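Local atomic coordinates of thioredoxin reductase (Clostridium acetobutylicum ATCC 824, PDB entry 6GNA), a protein that probably reduces thioredoxin with electrons from ferredoxin, passed through its bound FAD and a redox-active disulfide, without using a pyridine nucleotide. Residues A[104-109]-A[282-287]. Sequence-based numbering, arbitrary orientation.
Sequences EASKVI and EKLYTK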
ATOM      1  N   GLU A 104      -1.432  14.194  24.141  1.00 30.13           N
ATOM      2  CA  GLU A 104      -1.154  12.798  24.431  1.00 30.52           C
ATOM      3  C   GLU A 104      -2.016  11.941  23.519  1.00 27.95           C
ATOM      4  O   GLU A 104      -3.165  12.288  23.224  1.00 30.83           O
ATOM      5  CB  GLU A 104      -1.425  12.464  25.895  1.00 35.78           C
ATOM      6  CG  GLU A 104      -0.308  12.940  26.804  1.00 41.90           C
ATOM      7  CD  GLU A 104      -0.576  12.688  28.269  1.00 44.28           C
ATOM      8  OE1 GLU A 104      -1.539  11.962  28.593  1.00 46.26           O
ATOM      9  OE2 GLU A 104       0.191  13.219  29.099  1.00 50.36           O
ATOM     10  N   ALA A 105      -1.449  10.832  23.056  1.00 28.14           N
ATOM     11  CA  ALA A 105      -2.174   9.917  22.194  1.00 26.25           C
ATOM     12  C   ALA A 105      -1.787   8.481  22.514  1.00 28.81           C
ATOM     13  O   ALA A 105      -0.633   8.198  22.845  1.00 28.42           O
ATOM     14  CB  ALA A 105      -1.914  10.215  20.710  1.00 26.02           C
ATOM     15  N   SER A 106      -2.759   7.576  22.418  1.00 28.35           N
ATOM     16  CA  SER A 106      -2.476   6.175  22.698  1.00 28.01           C
ATOM     17  C   SER A 106      -1.668   5.541  21.571  1.00 30.99           C
ATOM     18  O   SER A 106      -0.768   4.730  21.820  1.00 30.46           O
ATOM     19  CB  SER A 106      -3.786   5.415  22.912  1.00 34.26           C
ATOM     20  OG  SER A 106      -4.495   5.927  24.028  1.00 40.62           O
ATOM     21  N   LYS A 107      -1.977   5.899  20.330  1.00 26.81           N
ATOM     22  CA  LYS A 107      -1.286   5.377  19.159  1.00 24.36           C
ATOM     23  C   LYS A 107      -0.848   6.556  18.309  1.00 23.63           C
ATOM     24  O   LYS A 107      -1.534   7.575  18.250  1.00 24.41           O
ATOM     25  CB  LYS A 107      -2.199   4.483  18.299  1.00 27.54           C
ATOM     26  CG  LYS A 107      -2.925   3.385  19.076  1.00 31.16           C
ATOM     27  CD  LYS A 107      -1.965   2.348  19.604  1.00 33.94           C
ATOM     28  CE  LYS A 107      -2.686   1.303  20.448  1.00 33.56           C
ATOM     29  NZ  LYS A 107      -1.746   0.318  21.022  1.00 37.30           N
ATOM     30  N   VAL A 108       0.287   6.405  17.643  1.00 22.84           N
ATOM     31  CA  VAL A 108       0.816   7.432  16.753  1.00 21.41           C
ATOM     32  C   VAL A 108       1.046   6.802  15.387  1.00 20.54           C
ATOM     33  O   VAL A 108       1.539   5.672  15.301  1.00 21.76           O
ATOM     34  CB  VAL A 108       2.126   8.037  17.296  1.00 23.01           C
ATOM     35  CG1 VAL A 108       2.826   8.877  16.252  1.00 25.38           C
ATOM     36  CG2 VAL A 108       1.849   8.861  18.547  1.00 24.22           C
ATOM     37  N   ILE A 109       0.687   7.528  14.323  1.00 19.67           N
ATOM     38  CA  ILE A 109       0.995   7.126  12.950  1.00 20.11           C
ATOM     39  C   ILE A 109       1.883   8.213  12.349  1.00 18.73           C
ATOM     40  O   ILE A 109       1.438   9.341  12.134  1.00 19.62           O
ATOM     41  CB  ILE A 109      -0.268   6.911  12.112  1.00 19.88           C
ATOM     42  CG1 ILE A 109      -1.150   5.820  12.737  1.00 19.44           C
ATOM     43  CG2 ILE A 109       0.111   6.512  10.672  1.00 20.70           C
ATOM     44  CD1 ILE A 109      -2.498   5.660  12.067  1.00 20.86           C
ATOM     45  N   GLU A 282      -7.460  -1.653  15.614  1.00 29.25           N
ATOM     46  CA  GLU A 282      -7.610  -2.998  16.147  1.00 31.05           C
ATOM     47  C   GLU A 282      -6.976  -3.096  17.523  1.00 31.10           C
ATOM     48  O   GLU A 282      -7.570  -3.647  18.457  1.00 32.73           O
ATOM     49  CB  GLU A 282      -6.966  -4.013  15.201  1.00 33.18           C
ATOM     50  CG  GLU A 282      -7.118  -5.459  15.658  1.00 36.89           C
ATOM     51  CD  GLU A 282      -6.393  -6.438  14.755  1.00 72.07           C
ATOM     52  OE1 GLU A 282      -5.545  -5.995  13.950  1.00 77.34           O
ATOM     53  OE2 GLU A 282      -6.668  -7.653  14.855  1.00103.56           O
ATOM     54  N   LYS A 283      -5.762  -2.559  17.667  1.00 29.20           N
ATOM     55  CA  LYS A 283      -5.073  -2.608  18.952  1.00 32.14           C
ATOM     56  C   LYS A 283      -5.817  -1.821  20.029  1.00 38.16           C
ATOM     57  O   LYS A 283      -5.776  -2.198  21.207  1.00 37.96           O
ATOM     58  CB  LYS A 283      -3.637  -2.105  18.807  1.00 36.46           C
ATOM     59  CG  LYS A 283      -2.713  -3.008  17.989  1.00 33.86           C
ATOM     60  CD  LYS A 283      -2.317  -4.300  18.691  1.00 51.33           C
ATOM     61  CE  LYS A 283      -0.927  -4.736  18.230  1.00 43.70           C
ATOM     62  NZ  LYS A 283      -0.650  -6.180  18.406  1.00 62.61           N
ATOM     63  N   LEU A 284      -6.508  -0.741  19.655  1.00 32.72           N
ATOM     64  CA  LEU A 284      -7.272   0.027  20.634  1.00 33.69           C
ATOM     65  C   LEU A 284      -8.478  -0.757  21.139  1.00 40.56           C
ATOM     66  O   LEU A 284      -8.857  -0.639  22.311  1.00 39.92           O
ATOM     67  CB  LEU A 284      -7.733   1.345  20.019  1.00 38.91           C
ATOM     68  CG  LEU A 284      -6.682   2.442  19.883  1.00 42.89           C
ATOM     69  CD1 LEU A 284      -7.189   3.527  18.951  1.00 53.18           C
ATOM     70  CD2 LEU A 284      -6.354   3.019  21.250  1.00 41.78           C
ATOM     71  N   TYR A 285      -9.106  -1.546  20.271  1.00 38.53           N
ATOM     72  CA  TYR A 285     -10.273  -2.316  20.687  1.00 72.55           C
ATOM     73  C   TYR A 285      -9.891  -3.586  21.434  1.00 47.59           C
ATOM     74  O   TYR A 285     -10.686  -4.083  22.240  1.00 55.17           O
ATOM     75  CB  TYR A 285     -11.150  -2.654  19.481  1.00 46.47           C
ATOM     76  CG  TYR A 285     -12.032  -1.505  19.057  1.00 46.12           C
ATOM     77  CD1 TYR A 285     -13.082  -1.081  19.862  1.00 61.44           C
ATOM     78  CD2 TYR A 285     -11.817  -0.843  17.860  1.00 52.65           C
ATOM     79  CE1 TYR A 285     -13.892  -0.033  19.486  1.00 68.64           C
ATOM     80  CE2 TYR A 285     -12.624   0.209  17.473  1.00 76.80           C
ATOM     81  CZ  TYR A 285     -13.661   0.611  18.290  1.00 75.88           C
ATOM     82  OH  TYR A 285     -14.468   1.658  17.911  1.00 84.85           O
ATOM     83  N   THR A 286      -8.698  -4.122  21.188  1.00 39.25           N
ATOM     84  CA  THR A 286      -8.243  -5.311  21.901  1.00 40.86           C
ATOM     85  C   THR A 286      -7.452  -4.984  23.161  1.00 49.91           C
ATOM     86  O   THR A 286      -7.272  -5.868  24.006  1.00 49.49           O
ATOM     87  CB  THR A 286      -7.380  -6.188  20.983  1.00 47.18           C
ATOM     88  OG1 THR A 286      -6.216  -5.461  20.570  1.00 45.45           O
ATOM     89  CG2 THR A 286      -8.161  -6.622  19.753  1.00 41.54           C
ATOM     90  N   LYS A 287      -6.983  -3.746  23.306  1.00 45.09           N
ATOM     91  CA  LYS A 287      -6.187  -3.342  24.463  1.00 40.41           C
ATOM     92  C   LYS A 287      -4.914  -4.177  24.595  1.00 55.85           C
ATOM     93  O   LYS A 287      -4.339  -4.620  23.599  1.00 62.88           O
ATOM     94  CB  LYS A 287      -7.005  -3.451  25.755  1.00 54.70           C
ATOM     95  CG  LYS A 287      -8.296  -2.647  25.755  1.00 44.11           C
ATOM     96  CD  LYS A 287      -8.981  -2.704  27.111  1.00 46.61           C
TER
HETATM   97  O   HOH W   1      -2.967  -1.705  22.417  1.00 44.67           O
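Lys107 reaches the last turn of helix 266-286 through CG, CE and NZ, the methylenes meeting Leu284 and the ammonium end meeting Lys283. Here the hydrocarbon part packs while the charged end binds water. Lys107 CG lies 4.0 Å from Leu284 CG, and the two side chains run past one another in opposite directions. Further out, Lys107 CE is 3.9 Å from Lys283 CB, where the two lysines cross at about a right angle. The chain of Lys107 bends at chi2 (-67°) and is extended from there on, which carries NZ out to the helix. There NZ donates to a water 2.7 Å away, and the same water donates to Lys283 O at 3.1 Å. No direct hydrogen bond joins the segments, so this bridge is their polar link, with the positive end of Lys107 turned to a carbonyl near the helix C-terminus, a setting that probably suits its charge. The end of Lys283 leads away from the contact, and its side chain touches Glu247. The same methyl that lies against Lys107, Leu284 CD2, also rests 3.9 Å from Ser106 CB.

Ser106 and Lys107 form the corner between strands 102-105 and 108-110, held by backbone hydrogen bonds to Tyr7 and Asp8, beside the equivalent turn from strand 4-7 into strand 9-12. Leu284 also touches Asp8 and Ile9. The end of helix 266-286 thus packs where the chain passes from the four-stranded mixed sheet into the five-stranded parallel sheet of the Rossmann-like FAD domain.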